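Local coordinates for endo-beta-1,2-glucanase (Talaromyces funiculosus, PDB 6IMV), which hydrolyses beta-1,2-linked glucans from within the chain as an endo-acting glycoside hydrolase, and binds the disaccharide sophorose, at residues Y275-L280 / E469-R474; V283-G288 / P368-Q373; T294-Y299 / R474-L479. All blocks are in the same frame, centred on the assembly; numbering follows the deposited sequence.

Interaction 1: residues Y275-L280 / E469-R474. With NAG (2-acetamido-2-deoxy-beta-D-glucopyranose), chain H.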
loop_
_atom_site.group_PDB
_atom_site.type_symbol
_atom_site.label_atom_id
_atom_site.label_comp_id
_atom_site.label_asym_id
_atom_site.label_seq_id
_atom_site.Cartn_x
_atom_site.Cartn_y
_atom_site.Cartn_z
ATOM N N TYR A 275 0.829 -18.064 -17.535
ATOM C CA TYR A 275 1.754 -17.035 -17.952
ATOM C C TYR A 275 2.465 -16.432 -16.730
ATOM O O TYR A 275 3.582 -15.940 -16.842
ATOM C CB TYR A 275 1.037 -15.955 -18.762
ATOM C CG TYR A 275 1.992 -14.991 -19.407
ATOM C CD1 TYR A 275 2.776 -15.396 -20.476
ATOM C CD2 TYR A 275 2.158 -13.705 -18.927
ATOM C CE1 TYR A 275 3.684 -14.537 -21.071
ATOM C CE2 TYR A 275 3.050 -12.828 -19.517
ATOM C CZ TYR A 275 3.813 -13.247 -20.594
ATOM O OH TYR A 275 4.703 -12.404 -21.178
ATOM N N LYS A 276 1.794 -16.469 -15.573
ATOM C CA LYS A 276 2.314 -15.934 -14.318
ATOM C C LYS A 276 3.337 -16.884 -13.683
ATOM O O LYS A 276 4.196 -16.433 -12.942
ATOM C CB LYS A 276 1.164 -15.665 -13.340
ATOM C CG LYS A 276 0.547 -14.274 -13.445
ATOM C CD LYS A 276 -0.762 -14.122 -12.692
ATOM C CE LYS A 276 -0.624 -14.379 -11.205
ATOM N NZ LYS A 276 0.386 -13.502 -10.575
ATOM N N ARG A 277 3.233 -18.185 -13.982
ATOM C CA ARG A 277 3.856 -19.262 -13.180
ATOM C C ARG A 277 5.374 -19.103 -13.086
ATOM O O ARG A 277 5.941 -19.306 -12.015
ATOM C CB ARG A 277 3.486 -20.637 -13.751
ATOM C CG ARG A 277 3.441 -21.758 -12.716
ATOM C CD ARG A 277 2.569 -22.935 -13.139
ATOM N NE ARG A 277 1.146 -22.613 -13.037
ATOM C CZ ARG A 277 0.205 -23.022 -13.883
ATOM N NH1 ARG A 277 0.544 -23.641 -14.999
ATOM N NH2 ARG A 277 -1.068 -22.803 -13.604
ATOM N N PRO A 278 6.102 -18.776 -14.181
ATOM C CA PRO A 278 7.556 -18.647 -14.101
ATOM C C PRO A 278 8.059 -17.518 -13.180
ATOM O O PRO A 278 9.240 -17.489 -12.861
ATOM C CB PRO A 278 7.979 -18.365 -15.558
ATOM C CG PRO A 278 6.816 -18.870 -16.401
ATOM C CD PRO A 278 5.592 -18.588 -15.553
ATOM N N GLN A 279 7.180 -16.591 -12.779
ATOM C CA GLN A 279 7.581 -15.464 -11.919
ATOM C C GLN A 279 7.357 -15.807 -10.436
ATOM O O GLN A 279 7.728 -15.014 -9.566
ATOM C CB GLN A 279 6.835 -14.193 -12.325
ATOM C CG GLN A 279 7.363 -13.546 -13.600
ATOM C CD GLN A 279 7.127 -14.365 -14.845
ATOM O OE1 GLN A 279 8.065 -14.776 -15.517
ATOM N NE2 GLN A 279 5.871 -14.630 -15.159
ATOM N N LEU A 280 6.732 -16.961 -10.161
ATOM C CA LEU A 280 6.537 -17.474 -8.799
ATOM C C LEU A 280 7.648 -18.485 -8.497
ATOM O O LEU A 280 7.626 -19.592 -9.020
ATOM C CB LEU A 280 5.148 -18.114 -8.689
ATOM C CG LEU A 280 4.728 -18.568 -7.288
ATOM C CD1 LEU A 280 4.672 -17.385 -6.334
ATOM C CD2 LEU A 280 3.394 -19.299 -7.323
ATOM N N GLU A 469 -3.982 -21.672 -3.494
ATOM C CA GLU A 469 -3.332 -22.757 -2.752
ATOM C C GLU A 469 -2.625 -23.695 -3.734
ATOM O O GLU A 469 -1.490 -24.094 -3.481
ATOM C CB GLU A 469 -4.318 -23.523 -1.875
ATOM C CG GLU A 469 -3.638 -24.522 -0.958
ATOM C CD GLU A 469 -4.507 -25.018 0.182
ATOM O OE1 GLU A 469 -5.673 -25.384 -0.087
ATOM O OE2 GLU A 469 -4.021 -25.032 1.343
ATOM N N ALA A 470 -3.266 -23.984 -4.876
ATOM C CA ALA A 470 -2.663 -24.815 -5.908
ATOM C C ALA A 470 -1.345 -24.197 -6.384
ATOM O O ALA A 470 -0.325 -24.894 -6.451
ATOM C CB ALA A 470 -3.623 -25.034 -7.059
ATOM N N GLU A 471 -1.369 -22.894 -6.716
ATOM C CA GLU A 471 -0.216 -22.258 -7.326
ATOM C C GLU A 471 0.944 -22.258 -6.321
ATOM O O GLU A 471 2.073 -22.609 -6.679
ATOM C CB GLU A 471 -0.553 -20.850 -7.830
ATOM C CG GLU A 471 -1.511 -20.823 -9.006
ATOM C CD GLU A 471 -1.035 -21.515 -10.278
ATOM O OE1 GLU A 471 0.196 -21.544 -10.533
ATOM O OE2 GLU A 471 -1.890 -22.044 -11.007
ATOM N N TYR A 472 0.662 -21.875 -5.070
ATOM C CA TYR A 472 1.704 -21.730 -4.052
ATOM C C TYR A 472 2.211 -23.114 -3.608
ATOM O O TYR A 472 3.417 -23.288 -3.468
ATOM C CB TYR A 472 1.227 -20.854 -2.888
ATOM C CG TYR A 472 1.501 -19.384 -3.097
ATOM C CD1 TYR A 472 2.711 -18.830 -2.719
ATOM C CD2 TYR A 472 0.571 -18.552 -3.698
ATOM C CE1 TYR A 472 2.998 -17.496 -2.945
ATOM C CE2 TYR A 472 0.837 -17.206 -3.909
ATOM C CZ TYR A 472 2.056 -16.675 -3.530
ATOM O OH TYR A 472 2.333 -15.352 -3.734
ATOM N N SER A 473 1.313 -24.100 -3.445
ATOM C CA SER A 473 1.728 -25.416 -2.945
ATOM C C SER A 473 2.569 -26.155 -3.997
ATOM O O SER A 473 3.361 -27.022 -3.640
ATOM C CB SER A 473 0.562 -26.247 -2.455
ATOM O OG SER A 473 -0.319 -26.589 -3.507
ATOM N N ARG A 474 2.436 -25.786 -5.277
ATOM C CA ARG A 474 3.216 -26.413 -6.350
ATOM C C ARG A 474 4.675 -25.936 -6.339
ATOM O O ARG A 474 5.566 -26.677 -6.757
ATOM C CB ARG A 474 2.580 -26.130 -7.718
ATOM C CG ARG A 474 1.370 -27.007 -8.008
ATOM C CD ARG A 474 0.578 -26.609 -9.234
ATOM N NE ARG A 474 1.320 -26.910 -10.445
ATOM C CZ ARG A 474 0.894 -26.619 -11.672
ATOM N NH1 ARG A 474 -0.321 -26.127 -11.856
ATOM N NH2 ARG A 474 1.694 -26.806 -12.704
HETATM C C1 NAG H . 13.846 -12.143 -13.423
HETATM C C2 NAG H . 14.821 -13.286 -13.695
HETATM C C3 NAG H . 14.726 -13.642 -15.172
HETATM C C4 NAG H . 13.297 -14.088 -15.469
HETATM C C5 NAG H . 12.384 -12.873 -15.256
HETATM C C6 NAG H . 10.914 -13.159 -15.542
HETATM C C7 NAG H . 16.840 -13.327 -12.285
HETATM C C8 NAG H . 18.216 -12.786 -12.101
HETATM N N2 NAG H . 16.187 -12.917 -13.368
HETATM O O3 NAG H . 15.636 -14.693 -15.447
HETATM O O4 NAG H . 13.210 -14.667 -16.778
HETATM O O5 NAG H . 12.520 -12.475 -13.884
HETATM O O6 NAG H . 10.517 -14.379 -14.895
HETATM O O7 NAG H . 16.354 -14.082 -11.470
#

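Interaction 2: residues V283-G288 / P368-Q373. With NAG (2-acetamido-2-deoxy-beta-D-glucopyranose), chain H.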
loop_
_atom_site.group_PDB
_atom_site.type_symbol
_atom_site.label_atom_id
_atom_site.label_comp_id
_atom_site.label_asym_id
_atom_site.label_seq_id
_atom_site.Cartn_x
_atom_site.Cartn_y
_atom_site.Cartn_z
ATOM N N VAL A 283 13.249 -19.340 -3.357
ATOM C CA VAL A 283 14.676 -19.165 -3.135
ATOM C C VAL A 283 14.928 -19.161 -1.628
ATOM O O VAL A 283 14.030 -18.864 -0.831
ATOM C CB VAL A 283 15.236 -17.881 -3.781
ATOM C CG1 VAL A 283 15.187 -17.951 -5.291
ATOM C CG2 VAL A 283 14.539 -16.620 -3.277
ATOM N N ASP A 284 16.172 -19.466 -1.259
ATOM C CA ASP A 284 16.569 -19.505 0.127
ATOM C C ASP A 284 17.431 -18.275 0.432
ATOM O O ASP A 284 18.464 -18.039 -0.223
ATOM C CB ASP A 284 17.298 -20.812 0.446
ATOM C CG ASP A 284 16.408 -22.037 0.528
ATOM O OD1 ASP A 284 15.148 -21.902 0.492
ATOM O OD2 ASP A 284 16.984 -23.131 0.628
ATOM N N TYR A 285 16.996 -17.493 1.423
ATOM C CA TYR A 285 17.835 -16.467 2.022
ATOM C C TYR A 285 18.866 -17.138 2.935
ATOM O O TYR A 285 18.509 -17.936 3.795
ATOM C CB TYR A 285 17.027 -15.483 2.868
ATOM C CG TYR A 285 17.889 -14.436 3.524
ATOM C CD1 TYR A 285 18.167 -13.233 2.898
ATOM C CD2 TYR A 285 18.483 -14.674 4.753
ATOM C CE1 TYR A 285 18.979 -12.280 3.492
ATOM C CE2 TYR A 285 19.320 -13.744 5.347
ATOM C CZ TYR A 285 19.564 -12.543 4.720
ATOM O OH TYR A 285 20.374 -11.629 5.332
ATOM N N HIS A 286 20.142 -16.797 2.753
ATOM C CA HIS A 286 21.198 -17.356 3.587
ATOM C C HIS A 286 22.414 -16.438 3.530
ATOM O O HIS A 286 23.097 -16.396 2.518
ATOM C CB HIS A 286 21.532 -18.804 3.173
ATOM C CG HIS A 286 22.295 -19.570 4.205
ATOM N ND1 HIS A 286 22.921 -20.768 3.915
ATOM C CD2 HIS A 286 22.530 -19.330 5.518
ATOM C CE1 HIS A 286 23.514 -21.232 5.001
ATOM N NE2 HIS A 286 23.294 -20.365 5.997
ATOM N N ILE A 287 22.605 -15.666 4.605
ATOM C CA ILE A 287 23.753 -14.783 4.773
ATOM C C ILE A 287 24.263 -14.934 6.207
ATOM O O ILE A 287 23.483 -14.903 7.159
ATOM C CB ILE A 287 23.407 -13.323 4.417
ATOM C CG1 ILE A 287 23.087 -13.176 2.927
ATOM C CG2 ILE A 287 24.533 -12.384 4.835
ATOM C CD1 ILE A 287 22.692 -11.782 2.521
ATOM N N GLY A 288 25.586 -15.093 6.336
ATOM C CA GLY A 288 26.236 -15.364 7.616
ATOM C C GLY A 288 25.544 -16.504 8.339
ATOM O O GLY A 288 25.313 -17.564 7.743
ATOM N N PRO A 368 18.752 -7.893 -2.049
ATOM C CA PRO A 368 19.177 -8.337 -3.374
ATOM C C PRO A 368 19.341 -9.851 -3.560
ATOM O O PRO A 368 19.062 -10.343 -4.636
ATOM C CB PRO A 368 20.543 -7.666 -3.625
ATOM C CG PRO A 368 20.820 -6.765 -2.432
ATOM C CD PRO A 368 19.667 -6.910 -1.459
ATOM N N SER A 369 19.780 -10.569 -2.527
ATOM C CA SER A 369 20.106 -12.008 -2.648
ATOM C C SER A 369 18.848 -12.865 -2.853
ATOM O O SER A 369 18.960 -14.039 -3.185
ATOM C CB SER A 369 20.905 -12.489 -1.458
ATOM O OG SER A 369 20.168 -12.336 -0.250
ATOM N N ILE A 370 17.658 -12.296 -2.617
ATOM C CA ILE A 370 16.396 -13.021 -2.772
ATOM C C ILE A 370 15.464 -12.226 -3.696
ATOM O O ILE A 370 14.241 -12.255 -3.528
ATOM C CB ILE A 370 15.762 -13.289 -1.391
ATOM C CG1 ILE A 370 15.687 -12.019 -0.541
ATOM C CG2 ILE A 370 16.522 -14.397 -0.673
ATOM C CD1 ILE A 370 14.964 -12.188 0.775
ATOM N N ALA A 371 16.063 -11.522 -4.663
ATOM C CA ALA A 371 15.378 -10.567 -5.548
ATOM C C ALA A 371 15.749 -10.861 -7.006
ATOM O O ALA A 371 16.874 -11.247 -7.299
ATOM C CB ALA A 371 15.751 -9.151 -5.177
ATOM N N ASN A 372 14.780 -10.658 -7.899
ATOM C CA ASN A 372 14.973 -10.683 -9.337
ATOM C C ASN A 372 15.979 -9.599 -9.754
ATOM O O ASN A 372 16.866 -9.836 -10.585
ATOM C CB ASN A 372 13.644 -10.462 -10.055
ATOM C CG ASN A 372 13.764 -10.613 -11.553
ATOM O OD1 ASN A 372 13.862 -9.623 -12.273
ATOM N ND2 ASN A 372 13.765 -11.848 -12.017
ATOM N N GLN A 373 15.830 -8.412 -9.157
ATOM C CA GLN A 373 16.637 -7.242 -9.469
ATOM C C GLN A 373 17.690 -7.043 -8.379
ATOM O O GLN A 373 17.374 -6.580 -7.288
ATOM C CB GLN A 373 15.723 -6.018 -9.561
ATOM C CG GLN A 373 14.653 -6.148 -10.630
ATOM C CD GLN A 373 15.247 -6.005 -12.010
ATOM O OE1 GLN A 373 15.851 -4.988 -12.342
ATOM N NE2 GLN A 373 15.063 -7.016 -12.833
HETATM C C1 NAG H . 13.846 -12.143 -13.423
HETATM C C2 NAG H . 14.821 -13.286 -13.695
HETATM C C3 NAG H . 14.726 -13.642 -15.172
HETATM C C4 NAG H . 13.297 -14.088 -15.469
HETATM C C5 NAG H . 12.384 -12.873 -15.256
HETATM C C6 NAG H . 10.914 -13.159 -15.542
HETATM C C7 NAG H . 16.840 -13.327 -12.285
HETATM C C8 NAG H . 18.216 -12.786 -12.101
HETATM N N2 NAG H . 16.187 -12.917 -13.368
HETATM O O3 NAG H . 15.636 -14.693 -15.447
HETATM O O4 NAG H . 13.210 -14.667 -16.778
HETATM O O5 NAG H . 12.520 -12.475 -13.884
HETATM O O6 NAG H . 10.517 -14.379 -14.895
HETATM O O7 NAG H . 16.354 -14.082 -11.470
HETATM O O HOH W 1 19.890 -16.327 -1.751
HETATM O O HOH W 2 20.794 -14.979 0.661
#

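Interaction 3: residues T294-Y299 / R474-L479. With GLC (alpha-D-glucopyranose), chain D; NAG (2-acetamido-2-deoxy-beta-D-glucopyranose), chain H.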
loop_
_atom_site.group_PDB
_atom_site.type_symbol
_atom_site.label_atom_id
_atom_site.label_comp_id
_atom_site.label_asym_id
_atom_site.label_seq_id
_atom_site.Cartn_x
_atom_site.Cartn_y
_atom_site.Cartn_z
ATOM N N THR A 294 13.538 -20.225 3.342
ATOM C CA THR A 294 12.852 -20.283 2.057
ATOM C C THR A 294 11.811 -19.164 1.982
ATOM O O THR A 294 10.942 -19.041 2.867
ATOM C CB THR A 294 12.168 -21.636 1.827
ATOM O OG1 THR A 294 13.152 -22.657 1.971
ATOM C CG2 THR A 294 11.512 -21.727 0.467
ATOM N N VAL A 295 11.905 -18.367 0.913
ATOM C CA VAL A 295 10.993 -17.271 0.674
ATOM C C VAL A 295 10.528 -17.304 -0.780
ATOM O O VAL A 295 11.154 -17.921 -1.648
ATOM C CB VAL A 295 11.650 -15.916 1.000
ATOM C CG1 VAL A 295 12.056 -15.838 2.456
ATOM C CG2 VAL A 295 12.838 -15.621 0.091
ATOM N N GLN A 296 9.435 -16.583 -1.028
ATOM C CA GLN A 296 9.055 -16.159 -2.363
ATOM C C GLN A 296 10.066 -15.122 -2.863
ATOM O O GLN A 296 10.254 -14.070 -2.233
ATOM C CB GLN A 296 7.664 -15.530 -2.339
ATOM C CG GLN A 296 7.224 -15.015 -3.702
ATOM C CD GLN A 296 5.865 -14.377 -3.612
ATOM O OE1 GLN A 296 4.851 -15.028 -3.840
ATOM N NE2 GLN A 296 5.845 -13.105 -3.254
ATOM N N LYS A 297 10.690 -15.410 -4.006
ATOM C CA LYS A 297 11.622 -14.490 -4.621
ATOM C C LYS A 297 10.894 -13.180 -4.948
ATOM O O LYS A 297 9.793 -13.197 -5.480
ATOM C CB LYS A 297 12.233 -15.120 -5.870
ATOM C CG LYS A 297 13.431 -14.374 -6.438
ATOM C CD LYS A 297 14.001 -15.067 -7.651
ATOM C CE LYS A 297 15.226 -14.361 -8.182
ATOM N NZ LYS A 297 15.788 -15.087 -9.341
ATOM N N GLY A 298 11.509 -12.056 -4.568
ATOM C CA GLY A 298 10.937 -10.734 -4.749
ATOM C C GLY A 298 11.361 -10.098 -6.065
ATOM O O GLY A 298 12.177 -10.638 -6.811
ATOM N N TYR A 299 10.790 -8.929 -6.362
ATOM C CA TYR A 299 11.278 -8.132 -7.465
ATOM C C TYR A 299 12.574 -7.455 -6.998
ATOM O O TYR A 299 13.665 -7.752 -7.523
ATOM C CB TYR A 299 10.196 -7.182 -7.987
ATOM C CG TYR A 299 10.521 -6.601 -9.338
ATOM C CD1 TYR A 299 10.582 -7.407 -10.464
ATOM C CD2 TYR A 299 10.817 -5.257 -9.485
ATOM C CE1 TYR A 299 10.903 -6.888 -11.709
ATOM C CE2 TYR A 299 11.127 -4.718 -10.724
ATOM C CZ TYR A 299 11.178 -5.537 -11.837
ATOM O OH TYR A 299 11.494 -5.000 -13.046
ATOM N N ARG A 474 2.436 -25.786 -5.277
ATOM C CA ARG A 474 3.216 -26.413 -6.350
ATOM C C ARG A 474 4.675 -25.936 -6.339
ATOM O O ARG A 474 5.566 -26.677 -6.757
ATOM C CB ARG A 474 2.580 -26.130 -7.718
ATOM C CG ARG A 474 1.370 -27.007 -8.008
ATOM C CD ARG A 474 0.578 -26.609 -9.234
ATOM N NE ARG A 474 1.320 -26.910 -10.445
ATOM C CZ ARG A 474 0.894 -26.619 -11.672
ATOM N NH1 ARG A 474 -0.321 -26.127 -11.856
ATOM N NH2 ARG A 474 1.694 -26.806 -12.704
ATOM N N VAL A 475 4.914 -24.705 -5.870
ATOM C CA VAL A 475 6.241 -24.076 -5.928
ATOM C C VAL A 475 6.976 -24.213 -4.582
ATOM O O VAL A 475 8.204 -24.418 -4.577
ATOM C CB VAL A 475 6.122 -22.601 -6.350
ATOM C CG1 VAL A 475 7.429 -21.835 -6.155
ATOM C CG2 VAL A 475 5.631 -22.484 -7.789
ATOM N N PHE A 476 6.236 -24.095 -3.465
ATOM C CA PHE A 476 6.826 -24.008 -2.129
ATOM C C PHE A 476 6.664 -25.335 -1.374
ATOM O O PHE A 476 5.658 -25.580 -0.710
ATOM C CB PHE A 476 6.235 -22.810 -1.386
ATOM C CG PHE A 476 6.576 -21.499 -2.043
ATOM C CD1 PHE A 476 7.821 -20.918 -1.859
ATOM C CD2 PHE A 476 5.673 -20.877 -2.895
ATOM C CE1 PHE A 476 8.146 -19.726 -2.487
ATOM C CE2 PHE A 476 5.998 -19.688 -3.532
ATOM C CZ PHE A 476 7.236 -19.112 -3.326
ATOM N N LYS A 477 7.695 -26.178 -1.491
ATOM C CA LYS A 477 7.800 -27.481 -0.827
ATOM C C LYS A 477 9.038 -27.485 0.081
ATOM O O LYS A 477 10.017 -26.778 -0.171
ATOM C CB LYS A 477 7.904 -28.573 -1.893
ATOM C CG LYS A 477 6.819 -28.506 -2.955
ATOM C CD LYS A 477 7.076 -29.353 -4.171
ATOM C CE LYS A 477 7.865 -28.635 -5.242
ATOM N NZ LYS A 477 7.916 -29.434 -6.486
ATOM N N ASN A 478 8.995 -28.282 1.147
ATOM C CA ASN A 478 10.158 -28.501 2.019
ATOM C C ASN A 478 10.763 -27.150 2.433
ATOM O O ASN A 478 11.968 -26.931 2.258
ATOM C CB ASN A 478 11.205 -29.379 1.326
ATOM C CG ASN A 478 10.593 -30.569 0.614
ATOM O OD1 ASN A 478 10.049 -31.463 1.254
ATOM N ND2 ASN A 478 10.670 -30.587 -0.708
ATOM N N LEU A 479 9.924 -26.256 2.973
ATOM C CA LEU A 479 10.369 -24.947 3.478
ATOM C C LEU A 479 11.528 -25.169 4.448
ATOM O O LEU A 479 11.481 -26.090 5.244
ATOM C CB LEU A 479 9.230 -24.235 4.214
ATOM C CG LEU A 479 8.021 -23.830 3.375
ATOM C CD1 LEU A 479 7.122 -22.898 4.165
ATOM C CD2 LEU A 479 8.437 -23.184 2.069
HETATM C C1 GLC D . 6.697 -2.093 -11.184
HETATM C C2 GLC D . 5.637 -1.602 -10.222
HETATM C C3 GLC D . 5.953 -2.040 -8.803
HETATM C C4 GLC D . 6.047 -3.555 -8.750
HETATM C C5 GLC D . 7.109 -4.021 -9.747
HETATM C C6 GLC D . 7.146 -5.544 -9.847
HETATM O O1 GLC D . 7.905 -1.380 -10.844
HETATM O O2 GLC D . 5.634 -0.168 -10.272
HETATM O O3 GLC D . 4.952 -1.603 -7.885
HETATM O O4 GLC D . 6.330 -3.976 -7.410
HETATM O O5 GLC D . 6.839 -3.501 -11.054
HETATM O O6 GLC D . 5.895 -6.054 -10.317
HETATM C C1 NAG H . 13.846 -12.143 -13.423
HETATM C C2 NAG H . 14.821 -13.286 -13.695
HETATM C C3 NAG H . 14.726 -13.642 -15.172
HETATM C C4 NAG H . 13.297 -14.088 -15.469
HETATM C C5 NAG H . 12.384 -12.873 -15.256
HETATM C C6 NAG H . 10.914 -13.159 -15.542
HETATM C C7 NAG H . 16.840 -13.327 -12.285
HETATM C C8 NAG H . 18.216 -12.786 -12.101
HETATM N N2 NAG H . 16.187 -12.917 -13.368
HETATM O O3 NAG H . 15.636 -14.693 -15.447
HETATM O O4 NAG H . 13.210 -14.667 -16.778
HETATM O O5 NAG H . 12.520 -12.475 -13.884
HETATM O O6 NAG H . 10.517 -14.379 -14.895
HETATM O O7 NAG H . 16.354 -14.082 -11.470
#

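Interaction 1: residues Y275-L280 / E469-R474
R277 and E471 meet in a side-on, two-pronged salt bridge, a worked example of how an arginine can tie a turn to the flank of a helix. NE of R277 donates to OE1 of E471 at 2.9 Å, and NH2 of R277 donates to OE2 of E471 at 2.8 Å, each oxygen offering its syn lone pair. Guanidinium and carboxylate lie nearly in one plane, 8° apart, although the two side chains run at about a right angle to each other. The arginine reaches the acid by leaving the backbone with CG anti to N (chi1 -151°) and bending later, at chi3. Over one face of its guanidinium comes R474, whose NH1 stands 3.7 Å from CZ of R277; the planes are tilted by 38°, and E471 probably offsets part of the repulsion between the two cations. Were R277 replaced by an alanine, E471 would probably lose its two-nitrogen partner and R474 the guanidinium it lies against. L280 supplies the apolar half of the contact. Its CD2 rests 3.6 Å from the backbone O of E471, while CD1 touches CE1 of the Y472 ring at 3.8 Å. The phenol OH of Y472 is hydrogen-bonded to Q296 and K308, and OE2 of E471 has a second salt-bridge partner in R467. The contact thus sets the turn that follows helix 266-276 against helix 461-475, whose Y472 also packs on I320 and F324 of helix 318-337.

Interaction 2: residues V283-G288 / P368-Q373
The backbone O of D284 takes a hydrogen bond from a water at 2.7 Å, and the same water donates to O of S369 at 2.9 Å, so that one molecule joins two carbonyl oxygens across the contact. A second water repeats the device: it accepts from N of H286 at 2.8 Å and is hydrogen-bonded to OG of S369. Water thereby serves main-chain groups of a strand edge where the facing loop brings no direct backbone partner. Beside these bridges lies an apolar patch made by I370. Its CG2, which stands anti to the carbonyl carbon, meets the strand 3.6 Å from CA of Y285 and also reaches CG2 of V283 at 4.0 Å. CG1 takes the position between backbone N and carbonyl carbon (chi1 50°) and sends CD1 to CD1 of the Y285 ring. OG of S369 touches both CD1 of the Y285 ring and CD1 of I287, each at 3.8 Å. Farther along the loop, ND2 of N372 carries the covalently attached N-acetylglucosamine. Strand 282-287 pairs with strand 290-296 through V283 and Y285, Y285 and I287 pack on helix 318-337, and the loop holding I370 binds G298, just beyond the second strand.

Interaction 3: residues T294-Y299 / R474-L479
F476 drives the far end of its ring against the backbone of strand 290-296, illustrating how one aromatic side chain can join a strand to the chain leaving a helix. With CG anti to its carbonyl carbon (chi1 -64°), the ring is directed at the strand. CZ of F476 lies 3.6 Å from CA of Q296 and 3.7 Å from CB of the same residue, while O of V295 meets the ring in its plane, 3.6 Å from CE1 of F476. V475 CG1 covers part of one ring face. Q296 is extended through CG (chi1 178°), so that CB and CG brush CZ of F476 and the amide ends beyond the ring; the two planes stand 51° apart, and OE1 has its partner in Y472. T294 divides its branches between two tasks. Its methyl CG2 packs on CD2 of L479 at 3.8 Å, the two side chains crossing at about a right angle, whereas OG1 is hydrogen-bonded to D284 and to the backbone N of K480. The extended K297 carries its end away from F476, bringing NZ to O7 of the N-acetylglucosamine attached to N372. Beyond it, C6 of the bound glucose lies over one face of the Y299 ring, toward its rim, 3.6 Å from CG of Y299. The strand is thus flanked by its partner 282-287 and by the segment after helix 461-475, while helix 318-337 packs on both segments, with F324 on Q296, V323 on F476 and R322 on L479.

The three contacts lie on one side of the chain's centre, each about 22 to 23 Å from it. Interactions 1 and 3 are closest, with centres about 10 Å apart; both use helix 461-475, share R474, and are joined where L280 packs on F476. Interaction 2, with its centre about 11 Å from that of interaction 3 and about 19 Å from that of interaction 1, reaches interaction 3 through the two-stranded sheet of 282-287 and 290-296. Along the chain, interaction 2 is nested within the loop closed by interaction 1, while interaction 3 crosses both. Sequence-distant helix, hairpin and loop are thus knitted into one region, and all three contacts include residues touching the same N-acetylglucosamine.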